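Local coordinates for beta-glucuronidase (Dictyoglomus thermophilum, PDB 6XXW), which probably hydrolyses beta-D-glucuronides as a beta-glucuronidase of glycoside hydrolase family 2, at residues Tyr469-Leu479 / Pro519-Met530; Gly220-Arg228 / Glu237-Val247. One frame throughout, in Å; residues are numbered along the deposited sequence. Where two conformers were deposited one is given.

Interaction 1: residues Tyr469-Leu479 / Pro519-Met530; sequences YYSWYTDSGDL and PLMFTEEYQQEM
In the TIM-barrel domain, the loop that follows strand 463-467 closes over the start of helix 524-538, with Y526 of the helix and W472 of the loop as the main interlocking side chains. Y526 stands with CG anti to its own backbone N (chi1 -164°), which carries the phenol into the loop, where OH donates to S471 O at 2.7 Å. The donor lies 41° out of the carbonyl plane, and G477 N reaches the same oxygen from the opposite face, so two bonds grip S471 O. One face of the Y526 ring receives L479 CD2, 3.4 Å from CZ and displaced toward the rim; M521 CG lies over the other. L479 CD1 continues past the ring to P519 CG and E529 CG. At the indole, the methyl M521 CE sits 3.5 Å from the centroid of the six-membered ring and 5° off its normal, a CH-pi contact that the bend at chi3 makes possible. M521 SD lies farther above that face in a Met-aromatic contact and touches S476 CB at 3.5 Å. The indole then drives its CZ2-CH2 edge at the face of F522 in an edge-to-face pair, W472 CZ2 being 3.9 Å from F522 CZ. Strand 463-467 belongs to the (beta/alpha)8 barrel. Y469, whose OH bonds E505, also gives its backbone N to a bound Tris molecule, probably from the crystallisation liquor. T523 N-caps the helix by accepting from Y526 N. A water donates to G477 O (2.6 Å) and P519 O (2.8 Å); R68 of a second subunit also bonds P519 O.

Interaction 2: residues Gly220-Arg228 / Glu237-Val247; sequences GNNFQVILR and ENFGKSGVLEV
K241 NZ donates to G220 O at 2.9 Å, almost head-on to the carbonyl (C=O...N angle 161°), and to N221 OD1 at 3.1 Å from above the plane of that amide carbonyl; S218 O is a further acceptor. The lysine chain is fully extended, and its CG lies 3.6 Å from F223 CE2, so the aliphatic part runs beside F223 at a slant while the ammonium group reaches the G220-N221 loop. A methionine in its place would probably leave G220 O, N221 OD1 and S218 O without their shared charged donor. Next come the backbone bonds of the antiparallel hairpin 223-228/234-239, where the axes of 223-228 and 237-239 run at 171°. V225 and N238 form a hydrogen-bonded pair, V225 N to N238 O at 2.8 Å and N238 N to V225 O at 2.9 Å, and G240 N extends the ladder to F223 O. In one of two conformers of F239, its ring and the Q224 side chain run the same way, amide and ring planes 14° apart. On the V225 side, V225 CG1 meets L245 CD1 at 3.8 Å, and L227 CD2 presses tightly on V247 CG2 at 3.5 Å. After G240 the chain leaves the hairpin for strand 242-248, which pairs with 209-217 in a second sheet; L245 and V247 thus face the hairpin across a beta sandwich, with L263 and Y261 of strand 257-268 beside them.

The two contacts lie in different domains and share no strand or helix, their centres 56 Å apart and their nearest atoms about 39 Å apart, on opposite sides of the chain's centre. Interaction 1 joins a loop to a helix start in the barrel domain, and most of its touching residues are buried; other subunits of the tetramer also reach it. Interaction 2 belongs to an all-beta domain, no other chain of the assembly touches it, and its Q224-F239 side is more exposed than the V225-L245 side. Aromatic faces, methionines and a tyrosine hydroxyl dominate interaction 1, whereas interaction 2 combines a regular backbone ladder with lysine bonds to loop carbonyls and aliphatic packing between sheets.

Interaction 1: residues Tyr469-Leu479 / Pro519-Met530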
loop_
_atom_site.group_PDB
_atom_site.type_symbol
_atom_site.label_atom_id
_atom_site.label_comp_id
_atom_site.label_asym_id
_atom_site.label_seq_id
_atom_site.Cartn_x
_atom_site.Cartn_y
_atom_site.Cartn_z
ATOM N N TYR A 469 -4.435 1.590 26.752
ATOM C CA TYR A 469 -4.734 1.110 25.402
ATOM C C TYR A 469 -6.178 0.627 25.307
ATOM O O TYR A 469 -6.480 -0.347 24.614
ATOM C CB TYR A 469 -3.757 0.003 25.007
ATOM C CG TYR A 469 -2.365 0.547 24.691
ATOM C CD1 TYR A 469 -2.091 1.121 23.449
ATOM C CD2 TYR A 469 -1.351 0.515 25.641
ATOM C CE1 TYR A 469 -0.825 1.635 23.145
ATOM C CE2 TYR A 469 -0.084 1.024 25.361
ATOM C CZ TYR A 469 0.166 1.596 24.112
ATOM O OH TYR A 469 1.415 2.097 23.822
ATOM N N TYR A 470 -7.087 1.298 26.015
ATOM C CA TYR A 470 -8.490 0.927 25.963
ATOM C C TYR A 470 -8.982 0.985 24.520
ATOM O O TYR A 470 -8.685 1.931 23.790
ATOM C CB TYR A 470 -9.313 1.864 26.842
ATOM C CG TYR A 470 -8.925 1.857 28.325
ATOM C CD1 TYR A 470 -9.009 0.701 29.082
ATOM C CD2 TYR A 470 -8.487 3.023 28.951
ATOM C CE1 TYR A 470 -8.672 0.697 30.428
ATOM C CE2 TYR A 470 -8.154 3.030 30.287
ATOM C CZ TYR A 470 -8.253 1.867 31.022
ATOM O OH TYR A 470 -7.917 1.865 32.351
ATOM N N SER A 471 -9.753 -0.028 24.125
ATOM C CA SER A 471 -10.316 -0.256 22.785
ATOM C C SER A 471 -9.285 -0.821 21.807
ATOM O O SER A 471 -9.669 -1.166 20.668
ATOM C CB SER A 471 -10.959 1.001 22.175
ATOM O OG SER A 471 -10.014 1.761 21.439
ATOM N N TRP A 472 -8.012 -0.967 22.198
ATOM C CA TRP A 472 -7.016 -1.644 21.370
ATOM C C TRP A 472 -6.676 -3.016 21.943
ATOM O O TRP A 472 -7.035 -4.039 21.350
ATOM C CB TRP A 472 -5.741 -0.798 21.181
ATOM C CG TRP A 472 -4.839 -1.495 20.193
ATOM C CD1 TRP A 472 -3.769 -2.305 20.476
ATOM C CD2 TRP A 472 -4.999 -1.523 18.771
ATOM N NE1 TRP A 472 -3.237 -2.813 19.313
ATOM C CE2 TRP A 472 -3.980 -2.358 18.252
ATOM C CE3 TRP A 472 -5.902 -0.919 17.881
ATOM C CZ2 TRP A 472 -3.832 -2.598 16.881
ATOM C CZ3 TRP A 472 -5.753 -1.152 16.504
ATOM C CH2 TRP A 472 -4.711 -1.980 16.020
ATOM N N TYR A 473 -5.968 -3.085 23.074
ATOM C CA TYR A 473 -5.623 -4.394 23.628
ATOM C C TYR A 473 -6.775 -5.005 24.415
ATOM O O TYR A 473 -6.833 -6.233 24.563
ATOM C CB TYR A 473 -4.386 -4.299 24.533
ATOM C CG TYR A 473 -3.093 -4.126 23.767
ATOM C CD1 TYR A 473 -2.695 -5.057 22.810
ATOM C CD2 TYR A 473 -2.270 -3.028 23.996
ATOM C CE1 TYR A 473 -1.508 -4.890 22.090
ATOM C CE2 TYR A 473 -1.089 -2.859 23.294
ATOM C CZ TYR A 473 -0.714 -3.789 22.346
ATOM O OH TYR A 473 0.466 -3.619 21.654
ATOM N N THR A 474 -7.673 -4.173 24.940
ATOM C CA THR A 474 -8.900 -4.619 25.588
ATOM C C THR A 474 -10.091 -4.049 24.830
ATOM O O THR A 474 -9.995 -2.976 24.227
ATOM C CB THR A 474 -8.938 -4.181 27.066
ATOM O OG1 THR A 474 -8.693 -2.771 27.163
ATOM C CG2 THR A 474 -7.876 -4.925 27.867
ATOM N N ASP A 475 -11.210 -4.780 24.835
ATOM C CA ASP A 475 -12.410 -4.382 24.089
ATOM C C ASP A 475 -12.049 -3.945 22.670
ATOM O O ASP A 475 -12.471 -2.894 22.182
ATOM C CB ASP A 475 -13.172 -3.284 24.823
ATOM C CG ASP A 475 -13.503 -3.676 26.254
ATOM O OD1 ASP A 475 -14.341 -4.578 26.447
ATOM O OD2 ASP A 475 -12.914 -3.100 27.184
ATOM N N SER A 476 -11.244 -4.773 22.017
ATOM C CA SER A 476 -10.640 -4.426 20.733
ATOM C C SER A 476 -11.697 -4.034 19.713
ATOM O O SER A 476 -12.611 -4.811 19.426
ATOM C CB SER A 476 -9.834 -5.613 20.217
ATOM O OG SER A 476 -8.978 -6.094 21.231
ATOM N N GLY A 477 -11.576 -2.819 19.174
ATOM C CA GLY A 477 -12.475 -2.334 18.150
ATOM C C GLY A 477 -13.596 -1.459 18.659
ATOM O O GLY A 477 -14.205 -0.738 17.860
ATOM N N ASP A 478 -13.882 -1.488 19.963
ATOM C CA ASP A 478 -15.009 -0.740 20.523
ATOM C C ASP A 478 -14.521 0.602 21.060
ATOM O O ASP A 478 -14.169 0.728 22.235
ATOM C CB ASP A 478 -15.705 -1.537 21.619
ATOM C CG ASP A 478 -17.016 -0.906 22.031
ATOM O OD1 ASP A 478 -17.374 0.116 21.422
ATOM O OD2 ASP A 478 -17.671 -1.426 22.958
ATOM N N LEU A 479 -14.559 1.628 20.198
ATOM C CA LEU A 479 -14.144 2.970 20.603
ATOM C C LEU A 479 -15.071 3.587 21.647
ATOM O O LEU A 479 -14.676 4.543 22.326
ATOM C CB LEU A 479 -14.073 3.889 19.381
ATOM C CG LEU A 479 -13.051 3.558 18.304
ATOM C CD1 LEU A 479 -13.428 4.266 17.020
ATOM C CD2 LEU A 479 -11.632 3.971 18.744
ATOM N N PRO A 519 -14.613 3.193 11.363
ATOM C CA PRO A 519 -13.202 2.842 11.584
ATOM C C PRO A 519 -13.043 1.417 12.104
ATOM O O PRO A 519 -13.826 0.940 12.936
ATOM C CB PRO A 519 -12.726 3.879 12.614
ATOM C CG PRO A 519 -13.980 4.434 13.231
ATOM C CD PRO A 519 -15.055 4.330 12.188
ATOM N N LEU A 520 -12.013 0.737 11.591
ATOM C CA LEU A 520 -11.645 -0.617 11.990
ATOM C C LEU A 520 -10.208 -0.645 12.500
ATOM O O LEU A 520 -9.358 0.116 12.025
ATOM C CB LEU A 520 -11.759 -1.597 10.808
ATOM C CG LEU A 520 -13.146 -1.914 10.248
ATOM C CD1 LEU A 520 -13.036 -2.563 8.873
ATOM C CD2 LEU A 520 -13.821 -2.850 11.229
ATOM N N MET A 521 -9.922 -1.550 13.446
ATOM C CA MET A 521 -8.540 -1.706 13.908
ATOM C C MET A 521 -7.599 -1.891 12.719
ATOM O O MET A 521 -7.923 -2.593 11.755
ATOM C CB MET A 521 -8.411 -2.901 14.854
ATOM C CG MET A 521 -8.992 -2.666 16.236
ATOM S SD MET A 521 -8.949 -4.204 17.177
ATOM C CE MET A 521 -7.207 -4.314 17.599
ATOM N N PHE A 522 -6.443 -1.222 12.787
ATOM C CA PHE A 522 -5.322 -1.212 11.840
ATOM C C PHE A 522 -5.519 -0.178 10.729
ATOM O O PHE A 522 -4.646 -0.051 9.869
ATOM C CB PHE A 522 -5.020 -2.595 11.229
ATOM C CG PHE A 522 -4.440 -3.579 12.232
ATOM C CD1 PHE A 522 -5.266 -4.474 12.903
ATOM C CD2 PHE A 522 -3.072 -3.589 12.510
ATOM C CE1 PHE A 522 -4.739 -5.376 13.846
ATOM C CE2 PHE A 522 -2.535 -4.497 13.457
ATOM C CZ PHE A 522 -3.376 -5.377 14.119
ATOM N N THR A 523 -6.602 0.590 10.741
ATOM C CA THR A 523 -6.771 1.651 9.758
ATOM C C THR A 523 -6.266 2.976 10.329
ATOM O O THR A 523 -6.168 3.158 11.543
ATOM C CB THR A 523 -8.238 1.786 9.345
ATOM O OG1 THR A 523 -9.020 2.183 10.477
ATOM C CG2 THR A 523 -8.769 0.435 8.838
ATOM N N GLU A 524 -5.940 3.906 9.426
ATOM C CA GLU A 524 -5.547 5.241 9.865
ATOM C C GLU A 524 -6.683 5.939 10.598
ATOM O O GLU A 524 -6.436 6.705 11.541
ATOM C CB GLU A 524 -5.084 6.077 8.662
ATOM C CG GLU A 524 -3.900 5.469 7.909
ATOM C CD GLU A 524 -3.247 6.453 6.927
ATOM O OE1 GLU A 524 -3.262 7.675 7.210
ATOM O OE2 GLU A 524 -2.732 6.004 5.881
ATOM N N GLU A 525 -7.935 5.680 10.190
ATOM C CA GLU A 525 -9.079 6.297 10.852
ATOM C C GLU A 525 -9.181 5.852 12.305
ATOM O O GLU A 525 -9.442 6.669 13.195
ATOM C CB GLU A 525 -10.370 5.953 10.104
ATOM C CG GLU A 525 -10.593 6.809 8.856
ATOM C CD GLU A 525 -9.747 6.350 7.678
ATOM O OE1 GLU A 525 -9.139 5.256 7.769
ATOM O OE2 GLU A 525 -9.690 7.084 6.670
ATOM N N TYR A 526 -9.007 4.551 12.561
ATOM C CA TYR A 526 -9.149 4.061 13.923
ATOM C C TYR A 526 -8.086 4.670 14.818
ATOM O O TYR A 526 -8.377 5.081 15.947
ATOM C CB TYR A 526 -9.076 2.534 13.952
ATOM C CG TYR A 526 -9.593 1.944 15.252
ATOM C CD1 TYR A 526 -8.763 1.852 16.372
ATOM C CD2 TYR A 526 -10.907 1.514 15.370
ATOM C CE1 TYR A 526 -9.226 1.333 17.571
ATOM C CE2 TYR A 526 -11.380 0.978 16.560
ATOM C CZ TYR A 526 -10.532 0.894 17.660
ATOM O OH TYR A 526 -10.990 0.373 18.845
ATOM N N GLN A 527 -6.848 4.756 14.317
ATOM C CA GLN A 527 -5.777 5.362 15.096
ATOM C C GLN A 527 -6.118 6.806 15.463
ATOM O O GLN A 527 -5.974 7.213 16.624
ATOM C CB GLN A 527 -4.455 5.273 14.325
ATOM C CG GLN A 527 -3.293 6.026 14.994
ATOM C CD GLN A 527 -2.054 6.078 14.106
ATOM O OE1 GLN A 527 -2.157 6.212 12.891
ATOM N NE2 GLN A 527 -0.881 5.978 14.716
ATOM N N GLN A 528 -6.601 7.589 14.490
ATOM C CA GLN A 528 -6.940 8.986 14.761
ATOM C C GLN A 528 -8.121 9.105 15.722
ATOM O O GLN A 528 -8.103 9.945 16.626
ATOM C CB GLN A 528 -7.241 9.737 13.448
ATOM C CG GLN A 528 -7.855 11.139 13.643
ATOM C CD GLN A 528 -7.807 12.005 12.389
ATOM O OE1 GLN A 528 -6.739 12.256 11.833
ATOM N NE2 GLN A 528 -8.969 12.459 11.938
ATOM N N GLU A 529 -9.166 8.291 15.538
ATOM C CA GLU A 529 -10.336 8.415 16.406
ATOM C C GLU A 529 -9.998 8.018 17.839
ATOM O O GLU A 529 -10.417 8.682 18.794
ATOM C CB GLU A 529 -11.486 7.564 15.870
ATOM C CG GLU A 529 -12.810 7.764 16.606
ATOM C CD GLU A 529 -13.403 9.154 16.407
ATOM O OE1 GLU A 529 -13.118 9.800 15.373
ATOM O OE2 GLU A 529 -14.156 9.605 17.299
ATOM N N MET A 530 -9.244 6.934 18.006
ATOM C CA MET A 530 -8.830 6.530 19.343
ATOM C C MET A 530 -8.050 7.650 20.024
ATOM O O MET A 530 -8.353 8.041 21.156
ATOM C CB MET A 530 -7.988 5.257 19.257
ATOM C CG MET A 530 -7.383 4.859 20.595
ATOM S SD MET A 530 -6.305 3.421 20.437
ATOM C CE MET A 530 -5.844 3.169 22.165
HETATM O O HOH W 1 -14.301 -0.474 15.267
#

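Interaction 2: residues Gly220-Arg228 / Glu237-Val247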
loop_
_atom_site.group_PDB
_atom_site.type_symbol
_atom_site.label_atom_id
_atom_site.label_comp_id
_atom_site.label_asym_id
_atom_site.label_seq_id
_atom_site.Cartn_x
_atom_site.Cartn_y
_atom_site.Cartn_z
ATOM N N GLY A 220 44.300 18.535 37.927
ATOM C CA GLY A 220 44.696 19.924 37.978
ATOM C C GLY A 220 43.838 20.726 38.944
ATOM O O GLY A 220 42.788 20.278 39.415
ATOM N N ASN A 221 44.300 21.939 39.243
ATOM C CA ASN A 221 43.586 22.779 40.199
ATOM C C ASN A 221 43.396 24.233 39.796
ATOM O O ASN A 221 42.578 24.905 40.429
ATOM C CB ASN A 221 44.302 22.730 41.554
ATOM C CG ASN A 221 44.191 21.378 42.199
ATOM O OD1 ASN A 221 43.087 20.921 42.495
ATOM N ND2 ASN A 221 45.322 20.706 42.387
ATOM N N ASN A 222 44.101 24.752 38.792
ATOM C CA ASN A 222 43.964 26.148 38.381
ATOM C C ASN A 222 43.082 26.198 37.144
ATOM O O ASN A 222 43.477 25.714 36.080
ATOM C CB ASN A 222 45.314 26.797 38.077
ATOM C CG ASN A 222 46.392 26.384 39.038
ATOM O OD1 ASN A 222 46.160 26.258 40.237
ATOM N ND2 ASN A 222 47.593 26.173 38.514
ATOM N N PHE A 223 41.912 26.821 37.273
ATOM C CA PHE A 223 40.934 26.871 36.196
ATOM C C PHE A 223 40.409 28.284 36.023
ATOM O O PHE A 223 40.166 28.995 37.002
ATOM C CB PHE A 223 39.759 25.916 36.474
ATOM C CG PHE A 223 40.149 24.484 36.475
ATOM C CD1 PHE A 223 40.138 23.748 35.298
ATOM C CD2 PHE A 223 40.522 23.858 37.654
ATOM C CE1 PHE A 223 40.507 22.419 35.306
ATOM C CE2 PHE A 223 40.898 22.538 37.663
ATOM C CZ PHE A 223 40.895 21.815 36.492
ATOM N N GLN A 224 40.249 28.684 34.770
ATOM C CA GLN A 224 39.452 29.841 34.408
ATOM C C GLN A 224 38.227 29.333 33.662
ATOM O O GLN A 224 38.354 28.512 32.753
ATOM C CB GLN A 224 40.239 30.823 33.537
ATOM C CG GLN A 224 39.427 32.059 33.175
ATOM C CD GLN A 224 40.125 32.978 32.177
ATOM O OE1 GLN A 224 40.744 32.522 31.213
ATOM N NE2 GLN A 224 40.010 34.284 32.402
ATOM N N VAL A 225 37.054 29.811 34.058
ATOM C CA VAL A 225 35.785 29.390 33.474
ATOM C C VAL A 225 35.076 30.632 32.966
ATOM O O VAL A 225 34.973 31.630 33.688
ATOM C CB VAL A 225 34.913 28.637 34.495
ATOM C CG1 VAL A 225 33.559 28.321 33.906
ATOM C CG2 VAL A 225 35.622 27.364 34.968
ATOM N N ILE A 226 34.599 30.576 31.728
ATOM C CA ILE A 226 33.971 31.712 31.069
ATOM C C ILE A 226 32.649 31.246 30.485
ATOM O O ILE A 226 32.551 30.131 29.970
ATOM C CB ILE A 226 34.877 32.294 29.966
ATOM C CG1 ILE A 226 36.136 32.904 30.587
ATOM C CG2 ILE A 226 34.135 33.319 29.123
ATOM C CD1 ILE A 226 37.346 32.773 29.690
ATOM N N LEU A 227 31.635 32.098 30.578
ATOM C CA LEU A 227 30.332 31.843 29.993
ATOM C C LEU A 227 30.067 32.904 28.934
ATOM O O LEU A 227 30.240 34.101 29.196
ATOM C CB LEU A 227 29.254 31.870 31.067
ATOM C CG LEU A 227 27.914 31.253 30.692
ATOM C CD1 LEU A 227 28.054 29.747 30.586
ATOM C CD2 LEU A 227 26.909 31.622 31.744
ATOM N N ARG A 228 29.665 32.462 27.741
ATOM C CA ARG A 228 29.393 33.340 26.614
ATOM C C ARG A 228 27.952 33.173 26.161
ATOM O O ARG A 228 27.404 32.068 26.196
ATOM C CB ARG A 228 30.319 33.039 25.432
ATOM C CG ARG A 228 31.738 33.485 25.639
ATOM C CD ARG A 228 32.574 33.100 24.442
ATOM N NE ARG A 228 33.904 33.677 24.538
ATOM C CZ ARG A 228 34.969 33.000 24.926
ATOM N NH1 ARG A 228 34.853 31.718 25.261
ATOM N NH2 ARG A 228 36.143 33.604 24.983
ATOM N N GLU A 237 32.482 35.125 34.395
ATOM C CA GLU A 237 33.793 34.499 34.451
ATOM C C GLU A 237 34.105 34.173 35.898
ATOM O O GLU A 237 33.603 34.829 36.814
ATOM C CB GLU A 237 34.896 35.395 33.857
ATOM C CG GLU A 237 35.267 36.646 34.690
ATOM C CD GLU A 237 36.148 36.347 35.913
ATOM O OE1 GLU A 237 37.061 35.496 35.814
ATOM O OE2 GLU A 237 35.916 36.961 36.978
ATOM N N ASN A 238 34.958 33.173 36.094
ATOM C CA ASN A 238 35.382 32.822 37.441
ATOM C C ASN A 238 36.685 32.052 37.373
ATOM O O ASN A 238 36.873 31.218 36.486
ATOM C CB ASN A 238 34.330 31.978 38.173
ATOM C CG ASN A 238 34.569 31.942 39.681
ATOM O OD1 ASN A 238 34.585 32.983 40.346
ATOM N ND2 ASN A 238 34.772 30.745 40.222
ATOM N N PHE A 239 37.588 32.359 38.301
ATOM C CA PHE A 239 38.781 31.559 38.533
ATOM C C PHE A 239 38.496 30.630 39.704
ATOM O O PHE A 239 38.165 31.097 40.800
ATOM C CB PHE A 239 39.994 32.442 38.826
ATOM C CG PHE A 239 40.411 33.293 37.667
ATOM C CD1 PHE A 239 41.081 32.737 36.591
ATOM C CD2 PHE A 239 40.132 34.651 37.649
ATOM C CE1 PHE A 239 41.465 33.521 35.518
ATOM C CE2 PHE A 239 40.517 35.439 36.580
ATOM C CZ PHE A 239 41.185 34.872 35.515
ATOM N N GLY A 240 38.601 29.328 39.468
ATOM C CA GLY A 240 38.331 28.364 40.511
ATOM C C GLY A 240 37.871 27.029 39.968
ATOM O O GLY A 240 37.128 26.974 38.976
ATOM N N LYS A 241 38.328 25.950 40.615
ATOM C CA LYS A 241 37.923 24.595 40.252
ATOM C C LYS A 241 36.449 24.351 40.562
ATOM O O LYS A 241 35.811 23.506 39.920
ATOM C CB LYS A 241 38.794 23.590 40.995
ATOM C CG LYS A 241 38.718 22.156 40.509
ATOM C CD LYS A 241 39.767 21.287 41.214
ATOM C CE LYS A 241 39.841 19.890 40.616
ATOM N NZ LYS A 241 40.939 19.047 41.204
ATOM N N SER A 242 35.913 25.051 41.559
ATOM C CA SER A 242 34.483 25.140 41.819
ATOM C C SER A 242 34.112 26.615 41.899
ATOM O O SER A 242 34.961 27.469 42.166
ATOM C CB SER A 242 34.091 24.418 43.124
ATOM O OG SER A 242 34.612 25.103 44.251
ATOM N N GLY A 243 32.844 26.925 41.655
ATOM C CA GLY A 243 32.418 28.300 41.803
ATOM C C GLY A 243 31.032 28.540 41.243
ATOM O O GLY A 243 30.300 27.609 40.897
ATOM N N VAL A 244 30.682 29.820 41.189
ATOM C CA VAL A 244 29.369 30.261 40.742
ATOM C C VAL A 244 29.573 31.346 39.692
ATOM O O VAL A 244 30.442 32.209 39.844
ATOM C CB VAL A 244 28.501 30.773 41.913
ATOM C CG1 VAL A 244 28.332 29.698 42.975
ATOM C CG2 VAL A 244 29.116 32.016 42.546
ATOM N N LEU A 245 28.814 31.268 38.610
ATOM C CA LEU A 245 28.810 32.284 37.566
ATOM C C LEU A 245 27.472 33.004 37.610
ATOM O O LEU A 245 26.421 32.356 37.551
ATOM C CB LEU A 245 29.039 31.654 36.190
ATOM C CG LEU A 245 30.346 30.865 36.022
ATOM C CD1 LEU A 245 30.181 29.736 34.994
ATOM C CD2 LEU A 245 31.492 31.800 35.622
ATOM N N GLU A 246 27.502 34.329 37.725
ATOM C CA GLU A 246 26.276 35.116 37.772
ATOM C C GLU A 246 25.953 35.666 36.393
ATOM O O GLU A 246 26.797 36.314 35.764
ATOM C CB GLU A 246 26.366 36.274 38.761
ATOM C CG GLU A 246 24.996 36.892 39.019
ATOM C CD GLU A 246 25.059 38.157 39.841
ATOM O OE1 GLU A 246 26.162 38.486 40.320
ATOM O OE2 GLU A 246 24.004 38.817 40.002
ATOM N N VAL A 247 24.723 35.440 35.944
ATOM C CA VAL A 247 24.256 35.952 34.661
ATOM C C VAL A 247 23.141 36.948 34.944
ATOM O O VAL A 247 22.041 36.560 35.358
ATOM C CB VAL A 247 23.782 34.828 33.726
ATOM C CG1 VAL A 247 23.293 35.394 32.404
ATOM C CG2 VAL A 247 24.921 33.874 33.461
#